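Local structure of methyl-accepting chemotaxis protein, putative (Geobacter sulfurreducens, 3OOV) at residues Y34-I39 / V55-F60; L49-A54 / V65-D70; L110-F115 / D133-R138. The protein probably takes part in bacterial chemotaxis signalling, the crystallised fragment being a GAF domain, a fold that commonly senses small molecules. All blocks are in the same frame, centred on the assembly; numbering follows the deposited sequence.

Contact 1 of 3, residues Y34-I39 / V55-F60; sequences YERVNI and VGTADF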
loop_
_atom_site.group_PDB
_atom_site.type_symbol
_atom_site.label_atom_id
_atom_site.label_comp_id
_atom_site.label_asym_id
_atom_site.label_seq_id
_atom_site.Cartn_x
_atom_site.Cartn_y
_atom_site.Cartn_z
ATOM N N TYR A 34 8.561 -15.080 -10.828
ATOM C CA TYR A 34 8.198 -13.678 -11.303
ATOM C C TYR A 34 8.993 -13.366 -12.521
ATOM O O TYR A 34 10.212 -13.574 -12.550
ATOM C CB TYR A 34 8.431 -12.588 -10.239
ATOM C CG TYR A 34 7.493 -12.849 -9.108
ATOM C CD1 TYR A 34 6.146 -12.564 -9.265
ATOM C CD2 TYR A 34 7.907 -13.544 -7.968
ATOM C CE1 TYR A 34 5.240 -12.856 -8.297
ATOM C CE2 TYR A 34 7.002 -13.851 -6.965
ATOM C CZ TYR A 34 5.649 -13.460 -7.136
ATOM O OH TYR A 34 4.665 -13.736 -6.193
ATOM N N GLU A 35 8.330 -12.811 -13.509
ATOM C CA GLU A 35 8.876 -12.710 -14.840
ATOM C C GLU A 35 9.919 -11.554 -14.955
ATOM O O GLU A 35 10.951 -11.734 -15.559
ATOM C CB GLU A 35 7.671 -12.433 -15.769
ATOM C CG GLU A 35 8.004 -12.546 -17.208
ATOM C CD GLU A 35 7.071 -11.700 -18.157
ATOM O OE1 GLU A 35 5.801 -11.875 -17.994
ATOM O OE2 GLU A 35 7.651 -10.921 -19.061
ATOM N N ARG A 36 9.628 -10.374 -14.398
ATOM C CA ARG A 36 10.521 -9.230 -14.433
ATOM C C ARG A 36 10.719 -8.698 -13.016
ATOM O O ARG A 36 9.744 -8.450 -12.305
ATOM C CB ARG A 36 9.918 -8.119 -15.304
ATOM C CG ARG A 36 9.351 -8.599 -16.562
ATOM C CD ARG A 36 10.325 -8.605 -17.717
ATOM N NE ARG A 36 9.651 -8.981 -18.959
ATOM C CZ ARG A 36 9.877 -8.419 -20.165
ATOM N NH1 ARG A 36 10.753 -7.413 -20.316
ATOM N NH2 ARG A 36 9.206 -8.848 -21.242
ATOM N N VAL A 37 11.968 -8.599 -12.590
ATOM C CA VAL A 37 12.310 -8.169 -11.252
ATOM C C VAL A 37 13.382 -7.120 -11.419
ATOM O O VAL A 37 14.501 -7.407 -11.910
ATOM C CB VAL A 37 12.789 -9.293 -10.324
ATOM C CG1 VAL A 37 13.177 -8.729 -8.916
ATOM C CG2 VAL A 37 11.660 -10.359 -10.183
ATOM N N ASN A 38 12.980 -5.912 -11.073
ATOM C CA ASN A 38 13.817 -4.730 -11.245
ATOM C C ASN A 38 14.147 -4.165 -9.855
ATOM O O ASN A 38 13.262 -4.067 -8.959
ATOM C CB ASN A 38 13.178 -3.691 -12.178
ATOM C CG ASN A 38 12.891 -4.269 -13.570
ATOM O OD1 ASN A 38 13.819 -4.714 -14.290
ATOM N ND2 ASN A 38 11.587 -4.325 -13.945
ATOM N N ILE A 39 15.422 -3.893 -9.630
ATOM C CA ILE A 39 15.815 -3.300 -8.343
ATOM C C ILE A 39 16.657 -2.042 -8.563
ATOM O O ILE A 39 17.665 -2.081 -9.258
ATOM C CB ILE A 39 16.571 -4.291 -7.442
ATOM C CG1 ILE A 39 15.781 -5.568 -7.277
ATOM C CG2 ILE A 39 16.917 -3.631 -6.021
ATOM C CD1 ILE A 39 16.610 -6.701 -6.539
ATOM N N VAL A 55 16.224 -8.619 -13.843
ATOM C CA VAL A 55 16.162 -9.975 -14.299
ATOM C C VAL A 55 14.872 -10.077 -15.154
ATOM O O VAL A 55 13.844 -9.370 -14.899
ATOM C CB VAL A 55 16.272 -10.901 -13.062
ATOM C CG1 VAL A 55 16.117 -12.288 -13.427
ATOM C CG2 VAL A 55 17.680 -10.771 -12.456
ATOM N N GLY A 56 14.941 -10.881 -16.209
ATOM C CA GLY A 56 13.778 -11.169 -17.048
ATOM C C GLY A 56 13.616 -10.270 -18.255
ATOM O O GLY A 56 12.752 -10.526 -19.112
ATOM N N THR A 57 14.409 -9.206 -18.337
ATOM C CA THR A 57 14.341 -8.317 -19.502
ATOM C C THR A 57 15.553 -8.652 -20.345
ATOM O O THR A 57 16.700 -8.457 -19.894
ATOM C CB THR A 57 14.288 -6.807 -19.113
ATOM O OG1 THR A 57 13.040 -6.548 -18.454
ATOM C CG2 THR A 57 14.332 -5.924 -20.395
ATOM N N ALA A 58 15.303 -9.208 -21.536
ATOM C CA ALA A 58 16.422 -9.634 -22.425
ATOM C C ALA A 58 17.129 -8.421 -23.021
ATOM O O ALA A 58 16.487 -7.382 -23.270
ATOM C CB ALA A 58 15.921 -10.670 -23.621
ATOM N N ASP A 59 18.406 -8.588 -23.344
ATOM C CA ASP A 59 19.164 -7.587 -24.151
ATOM C C ASP A 59 19.304 -6.262 -23.340
ATOM O O ASP A 59 19.144 -5.152 -23.868
ATOM C CB ASP A 59 18.489 -7.318 -25.525
ATOM C CG ASP A 59 18.353 -8.608 -26.438
ATOM O OD1 ASP A 59 19.111 -9.598 -26.218
ATOM O OD2 ASP A 59 17.439 -8.614 -27.353
ATOM N N PHE A 60 19.597 -6.396 -22.058
ATOM C CA PHE A 60 19.590 -5.246 -21.162
ATOM C C PHE A 60 20.514 -5.493 -20.005
ATOM O O PHE A 60 20.457 -6.495 -19.313
ATOM C CB PHE A 60 18.164 -4.889 -20.674
ATOM C CG PHE A 60 18.105 -3.757 -19.693
ATOM C CD1 PHE A 60 18.442 -2.468 -20.060
ATOM C CD2 PHE A 60 17.652 -3.976 -18.389
ATOM C CE1 PHE A 60 18.346 -1.409 -19.150
ATOM C CE2 PHE A 60 17.524 -2.909 -17.495
ATOM C CZ PHE A 60 17.871 -1.647 -17.862
HETATM O O HOH W 1 13.430 -6.810 -15.817
#
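Arg36 sends CG anti to its carbonyl carbon (chi1 -44°) and then bends sharply at chi2 (-91°), which brings the guanidinium to the Gly56 carbonyl and the Thr57 hydroxyl. In Thr57, OG1 lies beside the backbone N (chi1 -67°), on the side where Arg36 NH1 comes up; the two side chains cross at about a right angle. Arg36 NH1 donates to Thr57 OG1 at 3.1 Å, with the oxygen near the guanidinium plane. Gly56 O sits over one face of the same group, toward its rim, and Arg36 CD comes within 3.4 Å of Gly56 O. Another edge position of the guanidinium goes to its neighbour in sequence: Arg36 NE forms a nearly straight salt bridge to Glu35 OE2 at 2.8 Å. An arginine suits this position because its flat end can serve both partners at once.

Behind the side chains the strands pair antiparallel through Val37 and Val55, a hydrogen-bonded pair: Val37 N gives to Val55 O at 3.1 Å and Val55 N to Val37 O at 2.9 Å. Both valines face helix 17-31, Val37 against Ala25 and Leu28 and Val55 against His29. Just beyond, the chain turns away at Gly56, whose CA lies 3.2 Å from Glu35 O in a CA-H...O contact; a beta carbon there would run into that carbonyl.

One water finishes the network. It accepts from Thr57 OG1 at 2.7 Å and donates to Asn38 OD1 and Val55 O, a carbonyl already held by Val37 N. Thr57 OG1 therefore both accepts and donates, which a hydroxyl can do, and the charge of Arg36 is probably offset largely by Glu35 while the open end of the hairpin is held by uncharged backbone and hydroxyl hydrogen bonds.

Contact 2 of 3, residues L49-A54 / V65-D70; sequences LSFVAA and VVLPLD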
loop_
_atom_site.group_PDB
_atom_site.type_symbol
_atom_site.label_atom_id
_atom_site.label_comp_id
_atom_site.label_asym_id
_atom_site.label_seq_id
_atom_site.Cartn_x
_atom_site.Cartn_y
_atom_site.Cartn_z
ATOM N N LEU A 49 17.827 7.400 -8.720
ATOM C CA LEU A 49 17.899 5.959 -8.540
ATOM C C LEU A 49 18.853 5.318 -9.551
ATOM O O LEU A 49 18.679 5.495 -10.740
ATOM C CB LEU A 49 16.525 5.382 -8.814
ATOM C CG LEU A 49 15.420 5.646 -7.771
ATOM C CD1 LEU A 49 14.016 5.114 -8.388
ATOM C CD2 LEU A 49 15.737 5.054 -6.375
ATOM N N SER A 50 19.782 4.499 -9.099
ATOM C CA SER A 50 20.539 3.810 -10.060
ATOM C C SER A 50 19.984 2.358 -10.244
ATOM O O SER A 50 19.439 1.726 -9.328
ATOM C CB SER A 50 22.040 3.938 -9.767
ATOM O OG SER A 50 22.364 3.092 -8.715
ATOM N N PHE A 51 20.000 1.897 -11.479
ATOM C CA PHE A 51 19.353 0.647 -11.805
ATOM C C PHE A 51 20.390 -0.457 -11.528
ATOM O O PHE A 51 21.364 -0.539 -12.224
ATOM C CB PHE A 51 18.932 0.711 -13.271
ATOM C CG PHE A 51 17.704 -0.160 -13.655
ATOM C CD1 PHE A 51 16.831 0.277 -14.650
ATOM C CD2 PHE A 51 17.476 -1.417 -13.075
ATOM C CE1 PHE A 51 15.697 -0.506 -15.030
ATOM C CE2 PHE A 51 16.363 -2.197 -13.451
ATOM C CZ PHE A 51 15.518 -1.787 -14.441
ATOM N N VAL A 52 20.173 -1.287 -10.525
ATOM C CA VAL A 52 21.177 -2.247 -10.033
ATOM C C VAL A 52 20.990 -3.686 -10.540
ATOM O O VAL A 52 21.972 -4.371 -10.927
ATOM C CB VAL A 52 21.228 -2.219 -8.466
ATOM C CG1 VAL A 52 22.160 -3.338 -7.918
ATOM C CG2 VAL A 52 21.712 -0.849 -7.993
ATOM N N ALA A 53 19.738 -4.151 -10.546
ATOM C CA ALA A 53 19.390 -5.482 -11.024
ATOM C C ALA A 53 18.145 -5.429 -11.882
ATOM O O ALA A 53 17.216 -4.662 -11.628
ATOM C CB ALA A 53 19.232 -6.472 -9.871
ATOM N N ALA A 54 18.177 -6.220 -12.958
ATOM C CA ALA A 54 17.064 -6.395 -13.898
ATOM C C ALA A 54 17.151 -7.832 -14.300
ATOM O O ALA A 54 18.120 -8.265 -14.913
ATOM C CB ALA A 54 17.191 -5.521 -15.082
ATOM N N VAL A 65 22.674 2.905 -15.703
ATOM C CA VAL A 65 21.421 3.575 -15.866
ATOM C C VAL A 65 21.112 4.311 -14.570
ATOM O O VAL A 65 21.117 3.702 -13.505
ATOM C CB VAL A 65 20.210 2.614 -16.239
ATOM C CG1 VAL A 65 18.913 3.379 -16.189
ATOM C CG2 VAL A 65 20.360 2.027 -17.622
ATOM N N VAL A 66 20.779 5.600 -14.672
ATOM C CA VAL A 66 20.458 6.407 -13.479
ATOM C C VAL A 66 19.261 7.238 -13.853
ATOM O O VAL A 66 19.239 7.852 -14.920
ATOM C CB VAL A 66 21.665 7.358 -13.079
ATOM C CG1 VAL A 66 21.364 8.251 -11.812
ATOM C CG2 VAL A 66 22.974 6.557 -12.900
ATOM N N LEU A 67 18.317 7.353 -12.935
ATOM C CA LEU A 67 16.998 7.864 -13.270
ATOM C C LEU A 67 16.627 8.940 -12.229
ATOM O O LEU A 67 16.891 8.746 -11.024
ATOM C CB LEU A 67 15.993 6.678 -13.247
ATOM C CG LEU A 67 16.208 5.612 -14.373
ATOM C CD1 LEU A 67 15.572 4.281 -14.048
ATOM C CD2 LEU A 67 15.652 6.196 -15.725
ATOM N N PRO A 68 16.011 10.054 -12.673
ATOM C CA PRO A 68 15.584 11.082 -11.646
ATOM C C PRO A 68 14.478 10.666 -10.681
ATOM O O PRO A 68 13.493 10.095 -11.099
ATOM C CB PRO A 68 15.058 12.257 -12.506
ATOM C CG PRO A 68 14.673 11.640 -13.856
ATOM C CD PRO A 68 15.602 10.411 -14.047
ATOM N N LEU A 69 14.602 11.006 -9.401
ATOM C CA LEU A 69 13.541 10.753 -8.440
ATOM C C LEU A 69 12.705 11.974 -8.338
ATOM O O LEU A 69 12.771 12.685 -7.358
ATOM C CB LEU A 69 14.090 10.486 -7.035
ATOM C CG LEU A 69 14.229 9.029 -6.651
ATOM C CD1 LEU A 69 14.989 8.905 -5.393
ATOM C CD2 LEU A 69 12.856 8.332 -6.524
ATOM N N ASP A 70 11.906 12.243 -9.347
ATOM C CA ASP A 70 11.014 13.331 -9.275
ATOM C C ASP A 70 9.780 12.739 -9.946
ATOM O O ASP A 70 9.586 11.481 -10.004
ATOM C CB ASP A 70 11.607 14.594 -9.975
ATOM C CG ASP A 70 12.006 14.365 -11.477
ATOM O OD1 ASP A 70 11.383 13.547 -12.183
ATOM O OD2 ASP A 70 12.939 15.058 -11.984
#
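The Phe51 ring meets Val65 at its edge, where Val65 CG1 lies near the ring plane, 4.0 Å from Phe51 CD1. Ala53 O, from farther along the same strand, also lies in plane at the rim, while Leu67 CD1 approaches obliquely. Phe60 adds an edge-to-face ring pair. Phe51 carries CG anti to its backbone N (chi1 -153°) and runs side by side with Val65, with Phe51 CB and Val65 CB 3.8 Å apart.

The backbones form the antiparallel hairpin of strands 48-55 and 66-68, whose short segments make an angle of 146°. Leu49 and Leu67 are a hydrogen-bonded pair: Leu49 N reaches Leu67 O at 2.8 Å, in the carbonyl plane, and Leu67 N returns a bond to Leu49 O at 2.9 Å. Phe51 N donates to Val65 O at 2.9 Å. Between them Ser50 and Val66 form a non-hydrogen-bonded pair on the other face, where the small polar serine meets a largely exposed valine. Past Phe51, Val52 and Ala53 both face Ile39 in a classic beta bulge.

Leu69, at the centre of an inverse gamma turn, folds back so that its CG meets Leu49 CG at 3.8 Å, the two side chains crossing at about a right angle near helix 74-82. A serine here would probably leave the Leu49 methyls without their apolar mate and open a gap beside Thr77 and Phe80.

Backbone bonds thus fix the register, whereas the leucines and Phe51 make the Leu49-Leu67 face hydrophobic, suited to burial within the GAF domain.

Contact 3 of 3, residues L110-F115 / D133-R138; sequences LRSKSF and DNRSSR. With GOL (glycerol), chain C.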
loop_
_atom_site.group_PDB
_atom_site.type_symbol
_atom_site.label_atom_id
_atom_site.label_comp_id
_atom_site.label_asym_id
_atom_site.label_seq_id
_atom_site.Cartn_x
_atom_site.Cartn_y
_atom_site.Cartn_z
ATOM N N LEU A 110 11.079 -1.423 -17.514
ATOM C CA LEU A 110 10.174 -0.597 -16.741
ATOM C C LEU A 110 8.845 -0.286 -17.441
ATOM O O LEU A 110 8.009 0.451 -16.863
ATOM C CB LEU A 110 10.829 0.776 -16.387
ATOM C CG LEU A 110 12.098 0.669 -15.542
ATOM C CD1 LEU A 110 12.539 2.044 -15.087
ATOM C CD2 LEU A 110 11.891 -0.241 -14.285
ATOM N N ARG A 111 8.626 -0.833 -18.637
ATOM C CA ARG A 111 7.416 -0.470 -19.389
ATOM C C ARG A 111 6.152 -1.316 -19.127
ATOM O O ARG A 111 5.244 -1.243 -19.890
ATOM C CB ARG A 111 7.691 -0.538 -20.879
ATOM C CG ARG A 111 8.385 0.637 -21.429
ATOM C CD ARG A 111 8.525 0.343 -22.897
ATOM N NE ARG A 111 9.242 1.451 -23.455
ATOM C CZ ARG A 111 9.919 1.397 -24.579
ATOM N NH1 ARG A 111 9.944 0.271 -25.289
ATOM N NH2 ARG A 111 10.560 2.479 -24.987
ATOM N N SER A 112 6.078 -2.094 -18.070
ATOM C CA SER A 112 4.879 -2.868 -17.833
ATOM C C SER A 112 3.721 -1.913 -17.569
ATOM O O SER A 112 3.895 -0.855 -16.972
ATOM C CB SER A 112 5.115 -3.788 -16.673
ATOM O OG SER A 112 4.086 -4.765 -16.622
ATOM N N LYS A 113 2.530 -2.271 -18.024
ATOM C CA LYS A 113 1.348 -1.522 -17.646
ATOM C C LYS A 113 0.705 -2.048 -16.372
ATOM O O LYS A 113 -0.288 -1.483 -15.881
ATOM C CB LYS A 113 0.346 -1.537 -18.839
ATOM C CG LYS A 113 0.588 -0.372 -19.891
ATOM C CD LYS A 113 2.029 -0.227 -20.399
ATOM C CE LYS A 113 2.230 1.036 -21.294
ATOM N NZ LYS A 113 3.588 1.633 -21.008
ATOM N N SER A 114 1.221 -3.157 -15.865
ATOM C CA SER A 114 0.705 -3.769 -14.657
ATOM C C SER A 114 1.912 -4.189 -13.777
ATOM O O SER A 114 2.853 -4.805 -14.268
ATOM C CB SER A 114 -0.097 -4.997 -15.003
ATOM O OG SER A 114 0.868 -6.022 -15.093
ATOM N N PHE A 115 1.918 -3.832 -12.494
ATOM C CA PHE A 115 3.084 -4.109 -11.690
ATOM C C PHE A 115 2.843 -3.836 -10.228
ATOM O O PHE A 115 1.882 -3.148 -9.870
ATOM C CB PHE A 115 4.254 -3.212 -12.158
ATOM C CG PHE A 115 3.869 -1.749 -12.249
ATOM C CD1 PHE A 115 3.803 -0.966 -11.093
ATOM C CD2 PHE A 115 3.455 -1.202 -13.456
ATOM C CE1 PHE A 115 3.406 0.378 -11.194
ATOM C CE2 PHE A 115 3.017 0.123 -13.572
ATOM C CZ PHE A 115 2.988 0.919 -12.411
ATOM N N ASP A 133 6.871 -7.382 -12.197
ATOM C CA ASP A 133 5.728 -7.619 -13.072
ATOM C C ASP A 133 5.750 -8.998 -13.730
ATOM O O ASP A 133 6.812 -9.628 -13.841
ATOM C CB ASP A 133 5.530 -6.503 -14.107
ATOM C CG ASP A 133 6.511 -6.594 -15.248
ATOM O OD1 ASP A 133 6.271 -7.478 -16.117
ATOM O OD2 ASP A 133 7.549 -5.836 -15.274
ATOM N N ASN A 134 4.542 -9.464 -14.117
ATOM C CA ASN A 134 4.371 -10.713 -14.918
ATOM C C ASN A 134 3.605 -10.255 -16.198
ATOM O O ASN A 134 2.493 -10.693 -16.465
ATOM C CB ASN A 134 3.523 -11.711 -14.089
ATOM C CG ASN A 134 4.327 -12.448 -13.015
ATOM O OD1 ASN A 134 5.558 -12.589 -13.106
ATOM N ND2 ASN A 134 3.631 -12.953 -12.004
ATOM N N ARG A 135 4.156 -9.303 -16.928
ATOM C CA ARG A 135 3.372 -8.637 -17.968
ATOM C C ARG A 135 2.885 -9.562 -19.097
ATOM O O ARG A 135 2.040 -9.162 -19.849
ATOM C CB ARG A 135 4.179 -7.494 -18.589
ATOM C CG ARG A 135 5.281 -7.960 -19.592
ATOM C CD ARG A 135 6.259 -6.779 -19.959
ATOM N NE ARG A 135 6.989 -6.298 -18.783
ATOM C CZ ARG A 135 7.974 -5.379 -18.807
ATOM N NH1 ARG A 135 8.309 -4.805 -19.935
ATOM N NH2 ARG A 135 8.626 -5.027 -17.687
ATOM N N SER A 136 3.485 -10.745 -19.277
ATOM C CA SER A 136 3.046 -11.574 -20.376
ATOM C C SER A 136 1.922 -12.507 -19.892
ATOM O O SER A 136 1.270 -13.160 -20.697
ATOM C CB SER A 136 4.210 -12.316 -21.040
ATOM O OG SER A 136 4.446 -13.505 -20.362
ATOM N N SER A 137 1.674 -12.525 -18.587
ATOM C CA SER A 137 0.537 -13.257 -18.067
ATOM C C SER A 137 -0.633 -12.281 -17.928
ATOM O O SER A 137 -0.461 -11.070 -17.665
ATOM C CB SER A 137 0.887 -13.950 -16.749
ATOM O OG SER A 137 -0.281 -14.492 -16.117
ATOM N N ARG A 138 -1.844 -12.788 -18.123
ATOM C CA ARG A 138 -3.013 -11.945 -17.901
ATOM C C ARG A 138 -3.403 -11.985 -16.402
ATOM O O ARG A 138 -4.295 -11.292 -15.973
ATOM C CB ARG A 138 -4.154 -12.309 -18.875
ATOM C CG ARG A 138 -3.917 -11.692 -20.300
ATOM C CD ARG A 138 -4.124 -12.738 -21.422
ATOM N NE ARG A 138 -4.136 -12.120 -22.773
ATOM C CZ ARG A 138 -3.627 -12.664 -23.891
ATOM N NH1 ARG A 138 -3.047 -13.870 -23.864
ATOM N NH2 ARG A 138 -3.719 -11.997 -25.050
HETATM C C1 GOL C . 7.047 -1.163 -13.764
HETATM O O1 GOL C . 7.657 0.074 -14.035
HETATM C C2 GOL C . 8.092 -2.202 -14.116
HETATM O O2 GOL C . 8.047 -2.414 -15.536
HETATM C C3 GOL C . 7.690 -3.438 -13.348
HETATM O O3 GOL C . 8.690 -4.434 -13.423
HETATM O O HOH W 2 1.895 -8.047 -13.803
#
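Ser112 packs against both Asp133 and Arg135 without a direct hydrogen bond to either. Its OG lies 3.3 Å from Asp133 CG and 3.4 Å from Arg135 CB, and the small side chain lets the loop settle on the acid. Over one face of the Arg135 guanidinium lies the Ser112 backbone N, above its centre. Ser114 O also touches Asp133 CB closely.

The charged interaction runs within 133-138. Arg135 grips Asp133 side-on: NE bonds to OD1 in the guanidinium plane, and Arg135 NH2 makes a salt bridge to Asp133 OD2 at 2.8 Å. Arg135 N also donates to OD1, an Asx turn that leads into the type I beta turn from Asn134 to Ser137; an aspartate, short and two-pronged, fits both tasks. Arg135 is further anchored by the carbonyls of Arg108 and Ala109. The two loops together hold a glycerol, consistent with a small-molecule pocket of the GAF kind.

Neutral hydrogen bonds brace the loops. Ser112 OG, anti to its backbone N (chi1 -166°), gives to Ser114 O at 2.7 Å, while a water joins Ser114 OG to Asn134 N.

The glycerol, probably from the crystallisation liquor, sits between the two segments: its O3 donates to Asp133 OD2 at 2.6 Å, its O1 to Leu110 O at 2.9 Å, and Ser112 N donates to its O2. Its C1 lies over a face of the Phe115 ring.

In the fold
Starting at the N terminus, contact 1 closes the loop that runs out along strand 36-42 and back along strand 48-55. Contact 2 opens before that loop is shut, so the two cross: 49-54 belongs to the returning strand, and 65-70 adds strand 66-68 at its far side. Ile39 bonds with Val52 and Ala53 to join the two contacts within the sheet. Contact 3 follows in series, closing the hairpin of strands 115-122 and 125-133. It is tied to contact 1 through Glu35, which bonds to Asn134 and Ser136, and to contact 2 by Leu110 against Phe51 and Leu67.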